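Local coordinates for type II restriction enzyme NlaIV (Neisseria lactamica, PDB 6QM2), which cuts double-stranded DNA as a type II restriction endonuclease of the PD-(D/E)XK clan, recognising 5'-GGNNCC-3' and cleaving after the third base to leave blunt ends, at residues A[157-162]-A[199-204]; A[187-192]-A[240-245]; A[193-198]-A[231-236]. All coordinates share one frame; numbering follows the deposited sequence.

Contact 1 (A[157-162]-A[199-204]); sequences GWAINL and EETVYQ
The amide oxygen of Gln204 takes the backbone N-H of Ala159: Ala159 N to Gln204 OE1 is 2.9 Å, and the donor lies in the carbonyl plane, on a lone pair. Glutamine suits this place because its chain, extended beyond CG, carries the amide from the last turn of the helix to the loop. The same oxygen sits beside Trp158, whose CA is 3.3 Å from Gln204 OE1. Trp158 and Gln204 run past one another head to tail, with indole and amide planes 72° apart.

One turn back, Thr201 faces the loop with both branches. A chi1 of -52° sends its methyl away from the backbone N, to Leu162, tip to tip (Thr201 CG2 to Leu162 CD1 3.7 Å), and leaves OG1 beside the N, bonded to the carbonyl of Ala197. The small methyl of Ala159 lets the chains come close, its CB 3.5 Å from Thr201 OG1. Ile160 CG2 also packs on Thr201. Phe107 of helix 107-116 touches Leu162 and Thr201, and Val169 of strand 168-172 touches Trp158 and Leu162. Between these segments one hydrogen bond, to the Gln204 carboxamide oxygen, joins the loop to the end of helix 191-204, with methyl groups packed beside it.

Contact 2 (A[187-192]-A[240-245]); sequences MFECLE and AHKYKK
Tyr243 and Phe188 have side chains that run roughly perpendicular, and their rings meet edge-to-face, the edge of Phe188 turned to the face of Tyr243. The ring planes are inclined by 56° and the centroids lie 5.0 Å apart. Phe188 CD1 stands over the centre of the tyrosine ring, while CB of Lys242 lies against the opposite face, nearer the rim. The ring edge of Tyr243 runs along the backbone of 187-189, where Tyr243 CE1 is 3.4 Å from Met187 O. Its hydroxyl then receives a nearly straight bond from Glu189 N, 2.9 Å from Tyr243 OH. The same hydroxyl is hydrogen-bonded to Asp193 OD2, so tyrosine serves both as a flat apolar plate and as a polar end held from two places.

Next to the tyrosine hydroxyl, Glu189 and Lys242 form a salt bridge, Glu189 OE1 to Lys242 NZ 3.1 Å, with the ammonium 46° out of the carboxylate plane. A bend at chi3 (-68°) turns the end of the lysine chain, and its NZ makes a second salt bridge, to Asp193. The two carboxylates would probably favour the charged form of the lysine. Cys190 is the N-cap of helix 191-204, its side chain capping a backbone N of the first turn. The contact thus joins the start of that helix to the chain that follows helix 236-239; Trp236 of that short helix touches both Phe188 and Tyr243.

Contact 3 (A[193-198]-A[231-236]); sequences DFVSAI and ISIPRW
Ser196 OG donates to the carbonyl of Pro234, with Ser196 OG to Pro234 O at 2.7 Å. The hydroxyl approaches from above the carbonyl plane, 40° out of it. It is carried there by a torsion that sets OG anti to the helix backbone N (chi1 179°). Serine is small enough to let the loop lie close to the helix, and it gives a hydrogen to a carbonyl in this buried place. The hydroxyl also lies at the edge of the Trp236 ring system, near its plane.

Apolar groups pack around this bond. Ile233 meets the helix with two branches: its CD1 comes 3.6 Å from Val195 CG1, the two side chains crossing at about a right angle, and Ile233 CG2 packs 3.6 Å from Ser196 CA. On the next helix residue, the Ala197 methyl sits over one face of the Trp236 indole in a CH-pi contact, 4.2 Å from the centroid of the six-membered ring and 26° off its normal. Alanine leaves room for so broad a ring to lie against the helix. A water accepts weakly from Trp236 N and donates to Ser196 O, bridging the two backbones, and Pro234 CG touches Asp193 OD1.

In the next shell, Asp193 OD2 is taken by Tyr243 and Lys242. The loop is placed in turn by helix 215-227, where Glu220 accepts from Ile233 N and Lys216 donates to Ile233 O. Val195 reaches the same helix at Trp215 and Phe219. Helix 191-204 is therefore bordered by the loop that connects helix 215-227 to helix 236-239. That loop enters the latter through Arg235 at its N-cap position, salt-bridged to Glu238, and Ile239 touches Asp193, Ser196 and Pro234.

From the N terminus, the loop 157-162 comes first, leading into strand 162-165; contact 1 closes back on it when the chain reaches the end of helix 191-204. Before that, residues 187-192 have opened the loop that contact 2 closes at 240-245, so contacts 1 and 2 cross. Contact 3 starts farther along the same helix and closes at 231-236, crossing contact 1 and nesting inside contact 2. Helix 191-204 serves all three. Lys244 NZ probably bonds Trp158 O between contacts 1 and 2, Asp193 joins contacts 2 and 3, and Ile160 packs on Phe194 and Ile198. Together they tie the C-terminal chain to the loop before strand 162-165.

Contact 1 (A[157-162]-A[199-204])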
loop_
_atom_site.group_PDB
_atom_site.type_symbol
_atom_site.label_atom_id
_atom_site.label_comp_id
_atom_site.label_asym_id
_atom_site.label_seq_id
_atom_site.Cartn_x
_atom_site.Cartn_y
_atom_site.Cartn_z
ATOM N N GLY A 157 -7.086 27.531 16.444
ATOM C CA GLY A 157 -7.000 26.893 17.766
ATOM C C GLY A 157 -5.613 26.471 18.230
ATOM O O GLY A 157 -5.447 26.044 19.380
ATOM N N TRP A 158 -4.625 26.559 17.336
ATOM C CA TRP A 158 -3.226 26.253 17.647
ATOM C C TRP A 158 -2.323 27.226 16.910
ATOM O O TRP A 158 -2.703 27.751 15.862
ATOM C CB TRP A 158 -2.879 24.821 17.238
ATOM C CG TRP A 158 -3.725 23.802 17.912
ATOM C CD1 TRP A 158 -4.937 23.339 17.493
ATOM C CD2 TRP A 158 -3.441 23.134 19.143
ATOM N NE1 TRP A 158 -5.425 22.415 18.384
ATOM C CE2 TRP A 158 -4.525 22.265 19.406
ATOM C CE3 TRP A 158 -2.372 23.171 20.043
ATOM C CZ2 TRP A 158 -4.572 21.444 20.532
ATOM C CZ3 TRP A 158 -2.418 22.356 21.167
ATOM C CH2 TRP A 158 -3.513 21.504 21.402
ATOM N N ALA A 159 -1.125 27.449 17.445
ATOM C CA ALA A 159 -0.183 28.396 16.846
ATOM C C ALA A 159 0.378 27.894 15.516
ATOM O O ALA A 159 0.601 28.694 14.610
ATOM C CB ALA A 159 0.943 28.728 17.813
ATOM N N ILE A 160 0.600 26.582 15.406
ATOM C CA ILE A 160 1.053 25.957 14.149
ATOM C C ILE A 160 0.012 24.952 13.649
ATOM O O ILE A 160 -0.734 24.380 14.448
ATOM C CB ILE A 160 2.449 25.279 14.292
ATOM C CG1 ILE A 160 3.029 24.945 12.909
ATOM C CG2 ILE A 160 2.393 24.027 15.170
ATOM C CD1 ILE A 160 4.512 24.661 12.913
ATOM N N ASN A 161 -0.040 24.760 12.328
ATOM C CA ASN A 161 -0.968 23.813 11.712
ATOM C C ASN A 161 -0.626 22.382 12.099
ATOM O O ASN A 161 0.448 21.884 11.768
ATOM C CB ASN A 161 -0.975 23.946 10.184
ATOM C CG ASN A 161 -2.061 23.101 9.528
ATOM O OD1 ASN A 161 -3.139 22.902 10.096
ATOM N ND2 ASN A 161 -1.781 22.603 8.328
ATOM N N LEU A 162 -1.566 21.739 12.789
ATOM C CA LEU A 162 -1.379 20.419 13.371
ATOM C C LEU A 162 -2.462 19.449 12.935
ATOM O O LEU A 162 -3.510 19.838 12.412
ATOM C CB LEU A 162 -1.430 20.519 14.890
ATOM C CG LEU A 162 -0.281 21.263 15.558
ATOM C CD1 LEU A 162 -0.682 21.649 16.973
ATOM C CD2 LEU A 162 0.987 20.426 15.545
ATOM N N GLU A 199 7.317 27.353 19.597
ATOM C CA GLU A 199 7.462 27.677 21.021
ATOM C C GLU A 199 6.119 27.703 21.737
ATOM O O GLU A 199 5.962 27.088 22.790
ATOM C CB GLU A 199 8.157 29.031 21.217
ATOM C CG GLU A 199 8.501 29.356 22.670
ATOM C CD GLU A 199 8.774 30.832 22.915
ATOM O OE1 GLU A 199 9.186 31.550 21.972
ATOM O OE2 GLU A 199 8.578 31.270 24.071
ATOM N N GLU A 200 5.162 28.426 21.164
ATOM C CA GLU A 200 3.853 28.584 21.794
ATOM C C GLU A 200 3.070 27.278 21.759
ATOM O O GLU A 200 2.463 26.894 22.762
ATOM C CB GLU A 200 3.056 29.723 21.139
ATOM C CG GLU A 200 1.801 30.143 21.898
ATOM C CD GLU A 200 2.062 30.502 23.351
ATOM O OE1 GLU A 200 3.131 31.079 23.652
ATOM O OE2 GLU A 200 1.197 30.198 24.195
ATOM N N THR A 201 3.111 26.593 20.616
ATOM C CA THR A 201 2.493 25.270 20.476
ATOM C C THR A 201 2.964 24.289 21.554
ATOM O O THR A 201 2.176 23.467 22.020
ATOM C CB THR A 201 2.759 24.659 19.086
ATOM O OG1 THR A 201 2.397 25.600 18.071
ATOM C CG2 THR A 201 1.947 23.388 18.875
ATOM N N VAL A 202 4.235 24.382 21.948
ATOM C CA VAL A 202 4.772 23.553 23.030
ATOM C C VAL A 202 3.948 23.753 24.308
ATOM O O VAL A 202 3.587 22.782 24.967
ATOM C CB VAL A 202 6.284 23.826 23.293
ATOM C CG1 VAL A 202 6.758 23.173 24.583
ATOM C CG2 VAL A 202 7.139 23.309 22.142
ATOM N N TYR A 203 3.651 25.009 24.638
ATOM C CA TYR A 203 2.847 25.336 25.823
ATOM C C TYR A 203 1.368 24.982 25.657
ATOM O O TYR A 203 0.743 24.478 26.597
ATOM C CB TYR A 203 2.981 26.820 26.174
ATOM C CG TYR A 203 2.144 27.235 27.361
ATOM C CD1 TYR A 203 2.368 26.683 28.620
ATOM C CD2 TYR A 203 1.119 28.165 27.227
ATOM C CE1 TYR A 203 1.603 27.057 29.712
ATOM C CE2 TYR A 203 0.348 28.545 28.314
ATOM C CZ TYR A 203 0.593 27.988 29.554
ATOM O OH TYR A 203 -0.170 28.361 30.632
ATOM N N GLN A 204 0.821 25.274 24.473
ATOM C CA GLN A 204 -0.582 24.966 24.141
ATOM C C GLN A 204 -0.890 23.479 24.275
ATOM O O GLN A 204 -1.929 23.103 24.800
ATOM C CB GLN A 204 -0.919 25.419 22.714
ATOM C CG GLN A 204 -0.989 26.932 22.526
ATOM C CD GLN A 204 -1.170 27.346 21.072
ATOM O OE1 GLN A 204 -1.029 26.533 20.154
ATOM N NE2 GLN A 204 -1.479 28.623 20.853
#

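Contact 2 (A[187-192]-A[240-245])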
loop_
_atom_site.group_PDB
_atom_site.type_symbol
_atom_site.label_atom_id
_atom_site.label_comp_id
_atom_site.label_asym_id
_atom_site.label_seq_id
_atom_site.Cartn_x
_atom_site.Cartn_y
_atom_site.Cartn_z
ATOM N N MET A 187 1.540 31.325 4.700
ATOM C CA MET A 187 2.676 30.571 5.224
ATOM C C MET A 187 3.554 31.514 6.039
ATOM O O MET A 187 3.464 32.735 5.881
ATOM C CB MET A 187 3.503 29.957 4.089
ATOM C CG MET A 187 2.735 29.076 3.111
ATOM S SD MET A 187 1.890 27.666 3.858
ATOM C CE MET A 187 0.202 28.263 3.905
ATOM N N PHE A 188 4.400 30.950 6.900
ATOM C CA PHE A 188 5.289 31.756 7.743
ATOM C C PHE A 188 6.286 32.543 6.883
ATOM O O PHE A 188 6.881 31.997 5.950
ATOM C CB PHE A 188 6.039 30.901 8.767
ATOM C CG PHE A 188 5.152 30.253 9.792
ATOM C CD1 PHE A 188 4.612 30.999 10.834
ATOM C CD2 PHE A 188 4.879 28.889 9.736
ATOM C CE1 PHE A 188 3.801 30.401 11.793
ATOM C CE2 PHE A 188 4.075 28.284 10.693
ATOM C CZ PHE A 188 3.531 29.042 11.723
ATOM N N GLU A 189 6.448 33.824 7.207
ATOM C CA GLU A 189 7.287 34.740 6.424
ATOM C C GLU A 189 8.785 34.482 6.604
ATOM O O GLU A 189 9.572 34.700 5.679
ATOM C CB GLU A 189 6.960 36.193 6.787
ATOM C CG GLU A 189 5.563 36.622 6.348
ATOM C CD GLU A 189 5.059 37.890 7.020
ATOM O OE1 GLU A 189 5.802 38.529 7.802
ATOM O OE2 GLU A 189 3.893 38.249 6.759
ATOM N N CYS A 190 9.167 34.020 7.793
ATOM C CA CYS A 190 10.561 33.742 8.113
ATOM C C CYS A 190 10.694 32.623 9.144
ATOM O O CYS A 190 9.712 32.216 9.777
ATOM C CB CYS A 190 11.207 35.003 8.668
ATOM S SG CYS A 190 10.443 35.557 10.209
ATOM N N LEU A 191 11.928 32.154 9.312
ATOM C CA LEU A 191 12.268 31.133 10.303
ATOM C C LEU A 191 11.854 31.518 11.726
ATOM O O LEU A 191 11.318 30.689 12.453
ATOM C CB LEU A 191 13.776 30.852 10.267
ATOM C CG LEU A 191 14.368 29.931 11.335
ATOM C CD1 LEU A 191 13.688 28.576 11.306
ATOM C CD2 LEU A 191 15.864 29.781 11.124
ATOM N N GLU A 192 12.098 32.767 12.114
ATOM C CA GLU A 192 11.847 33.209 13.493
ATOM C C GLU A 192 10.375 33.055 13.877
ATOM O O GLU A 192 10.064 32.618 14.990
ATOM C CB GLU A 192 12.299 34.664 13.715
ATOM C CG GLU A 192 13.814 34.881 13.757
ATOM C CD GLU A 192 14.473 35.051 12.390
ATOM O OE1 GLU A 192 13.769 35.020 11.354
ATOM O OE2 GLU A 192 15.714 35.218 12.351
ATOM N N ALA A 240 1.037 36.839 15.986
ATOM C CA ALA A 240 -0.083 35.953 15.628
ATOM C C ALA A 240 -1.018 36.552 14.582
ATOM O O ALA A 240 -1.451 35.842 13.676
ATOM C CB ALA A 240 -0.876 35.558 16.869
ATOM N N HIS A 241 -1.303 37.852 14.699
ATOM C CA HIS A 241 -2.211 38.553 13.774
ATOM C C HIS A 241 -1.863 38.388 12.283
ATOM O O HIS A 241 -2.761 38.339 11.442
ATOM C CB HIS A 241 -2.321 40.046 14.125
ATOM C CG HIS A 241 -1.068 40.832 13.880
ATOM N ND1 HIS A 241 -0.724 41.309 12.633
ATOM C CD2 HIS A 241 -0.090 41.239 14.721
ATOM C CE1 HIS A 241 0.420 41.965 12.715
ATOM N NE2 HIS A 241 0.825 41.939 13.972
ATOM N N LYS A 242 -0.573 38.290 11.966
ATOM C CA LYS A 242 -0.125 38.091 10.579
ATOM C C LYS A 242 -0.581 36.755 9.978
ATOM O O LYS A 242 -0.694 36.637 8.755
ATOM C CB LYS A 242 1.405 38.167 10.482
ATOM C CG LYS A 242 2.020 39.507 10.864
ATOM C CD LYS A 242 3.484 39.606 10.446
ATOM C CE LYS A 242 4.378 38.666 11.242
ATOM N NZ LYS A 242 5.811 38.796 10.863
ATOM N N TYR A 243 -0.821 35.761 10.840
ATOM C CA TYR A 243 -1.088 34.377 10.428
ATOM C C TYR A 243 -2.508 33.849 10.722
ATOM O O TYR A 243 -2.912 32.828 10.157
ATOM C CB TYR A 243 -0.017 33.478 11.064
ATOM C CG TYR A 243 1.383 33.909 10.667
ATOM C CD1 TYR A 243 1.802 33.821 9.338
ATOM C CD2 TYR A 243 2.274 34.442 11.604
ATOM C CE1 TYR A 243 3.068 34.235 8.955
ATOM C CE2 TYR A 243 3.550 34.855 11.228
ATOM C CZ TYR A 243 3.942 34.748 9.900
ATOM O OH TYR A 243 5.200 35.147 9.498
ATOM N N LYS A 244 -3.254 34.536 11.588
ATOM C CA LYS A 244 -4.633 34.161 11.920
ATOM C C LYS A 244 -5.595 34.973 11.046
ATOM O O LYS A 244 -5.162 35.652 10.111
ATOM C CB LYS A 244 -4.903 34.424 13.409
ATOM C CG LYS A 244 -4.002 33.662 14.370
ATOM C CD LYS A 244 -4.383 32.195 14.515
ATOM C CE LYS A 244 -3.658 31.582 15.705
ATOM N NZ LYS A 244 -3.999 30.156 15.923
ATOM N N LYS A 245 -6.893 34.882 11.344
ATOM C CA LYS A 245 -7.912 35.749 10.745
ATOM C C LYS A 245 -8.107 36.975 11.642
ATOM O O LYS A 245 -8.006 38.112 11.174
ATOM C CB LYS A 245 -9.258 35.025 10.579
ATOM C CG LYS A 245 -9.250 33.756 9.722
ATOM C CD LYS A 245 -8.740 32.489 10.408
ATOM C CE LYS A 245 -9.398 32.191 11.753
ATOM N NZ LYS A 245 -8.929 30.907 12.344
#

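Contact 3 (A[193-198]-A[231-236])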
loop_
_atom_site.group_PDB
_atom_site.type_symbol
_atom_site.label_atom_id
_atom_site.label_comp_id
_atom_site.label_asym_id
_atom_site.label_seq_id
_atom_site.Cartn_x
_atom_site.Cartn_y
_atom_site.Cartn_z
ATOM N N ASP A 193 9.484 33.398 12.944
ATOM C CA ASP A 193 8.035 33.289 13.162
ATOM C C ASP A 193 7.586 31.833 13.293
ATOM O O ASP A 193 6.815 31.509 14.196
ATOM C CB ASP A 193 7.253 33.983 12.035
ATOM C CG ASP A 193 7.414 35.507 12.040
ATOM O OD1 ASP A 193 8.086 36.062 12.934
ATOM O OD2 ASP A 193 6.859 36.159 11.134
ATOM N N PHE A 194 8.070 30.970 12.396
ATOM C CA PHE A 194 7.846 29.516 12.494
ATOM C C PHE A 194 8.247 28.983 13.874
ATOM O O PHE A 194 7.476 28.277 14.521
ATOM C CB PHE A 194 8.614 28.774 11.385
ATOM C CG PHE A 194 8.584 27.266 11.501
ATOM C CD1 PHE A 194 7.514 26.538 11.004
ATOM C CD2 PHE A 194 9.635 26.573 12.094
ATOM C CE1 PHE A 194 7.488 25.153 11.104
ATOM C CE2 PHE A 194 9.611 25.188 12.197
ATOM C CZ PHE A 194 8.536 24.477 11.702
ATOM N N VAL A 195 9.445 29.348 14.321
ATOM C CA VAL A 195 9.956 28.895 15.612
ATOM C C VAL A 195 9.107 29.466 16.747
ATOM O O VAL A 195 8.841 28.762 17.728
ATOM C CB VAL A 195 11.454 29.252 15.799
ATOM C CG1 VAL A 195 11.931 28.930 17.216
ATOM C CG2 VAL A 195 12.313 28.507 14.779
ATOM N N SER A 196 8.681 30.727 16.610
ATOM C CA SER A 196 7.771 31.348 17.585
ATOM C C SER A 196 6.469 30.566 17.715
ATOM O O SER A 196 5.962 30.387 18.827
ATOM C CB SER A 196 7.455 32.799 17.216
ATOM O OG SER A 196 6.554 33.371 18.155
ATOM N N ALA A 197 5.943 30.104 16.580
ATOM C CA ALA A 197 4.760 29.242 16.567
ATOM C C ALA A 197 5.027 27.925 17.294
ATOM O O ALA A 197 4.212 27.506 18.122
ATOM C CB ALA A 197 4.295 28.981 15.141
ATOM N N ILE A 198 6.175 27.300 17.002
ATOM C CA ILE A 198 6.575 26.051 17.672
ATOM C C ILE A 198 6.644 26.280 19.180
ATOM O O ILE A 198 6.077 25.502 19.941
ATOM C CB ILE A 198 7.939 25.492 17.177
ATOM C CG1 ILE A 198 7.906 25.113 15.682
ATOM C CG2 ILE A 198 8.368 24.281 18.008
ATOM C CD1 ILE A 198 7.039 23.922 15.327
ATOM N N ILE A 231 19.924 34.613 17.675
ATOM C CA ILE A 231 18.644 34.706 16.975
ATOM C C ILE A 231 17.583 35.172 17.974
ATOM O O ILE A 231 17.574 34.735 19.131
ATOM C CB ILE A 231 18.256 33.366 16.298
ATOM C CG1 ILE A 231 17.119 33.579 15.290
ATOM C CG2 ILE A 231 17.881 32.297 17.321
ATOM C CD1 ILE A 231 16.805 32.351 14.462
ATOM N N SER A 232 16.717 36.080 17.527
ATOM C CA SER A 232 15.648 36.622 18.357
ATOM C C SER A 232 14.301 36.061 17.889
ATOM O O SER A 232 13.823 36.386 16.793
ATOM C CB SER A 232 15.657 38.152 18.315
ATOM O OG SER A 232 14.979 38.685 19.442
ATOM N N ILE A 233 13.718 35.197 18.720
ATOM C CA ILE A 233 12.411 34.601 18.461
ATOM C C ILE A 233 11.349 35.529 19.047
ATOM O O ILE A 233 11.303 35.709 20.263
ATOM C CB ILE A 233 12.285 33.194 19.106
ATOM C CG1 ILE A 233 13.409 32.262 18.619
ATOM C CG2 ILE A 233 10.910 32.586 18.838
ATOM C CD1 ILE A 233 13.521 32.120 17.110
ATOM N N PRO A 234 10.492 36.127 18.198
ATOM C CA PRO A 234 9.447 36.995 18.760
ATOM C C PRO A 234 8.406 36.216 19.565
ATOM O O PRO A 234 8.261 35.006 19.372
ATOM C CB PRO A 234 8.810 37.628 17.521
ATOM C CG PRO A 234 9.084 36.674 16.413
ATOM C CD PRO A 234 10.403 36.035 16.728
ATOM N N ARG A 235 7.714 36.901 20.475
ATOM C CA ARG A 235 6.586 36.298 21.193
ATOM C C ARG A 235 5.466 36.054 20.188
ATOM O O ARG A 235 5.225 36.892 19.320
ATOM C CB ARG A 235 6.087 37.197 22.326
ATOM C CG ARG A 235 7.008 37.261 23.537
ATOM C CD ARG A 235 6.303 37.828 24.771
ATOM N NE ARG A 235 5.556 39.066 24.483
ATOM C CZ ARG A 235 4.223 39.233 24.529
ATOM N NH1 ARG A 235 3.710 40.427 24.229
ATOM N NH2 ARG A 235 3.386 38.248 24.875
ATOM N N TRP A 236 4.802 34.903 20.293
ATOM C CA TRP A 236 3.744 34.533 19.343
ATOM C C TRP A 236 2.568 35.507 19.396
ATOM O O TRP A 236 2.008 35.858 18.357
ATOM C CB TRP A 236 3.252 33.106 19.595
ATOM C CG TRP A 236 2.114 32.692 18.700
ATOM C CD1 TRP A 236 0.840 32.380 19.082
ATOM C CD2 TRP A 236 2.148 32.561 17.275
ATOM N NE1 TRP A 236 0.082 32.049 17.984
ATOM C CE2 TRP A 236 0.859 32.154 16.861
ATOM C CE3 TRP A 236 3.142 32.737 16.307
ATOM C CZ2 TRP A 236 0.536 31.924 15.520
ATOM C CZ3 TRP A 236 2.822 32.507 14.966
ATOM C CH2 TRP A 236 1.528 32.106 14.589
HETATM O O HOH W 1 6.316 32.224 21.129
#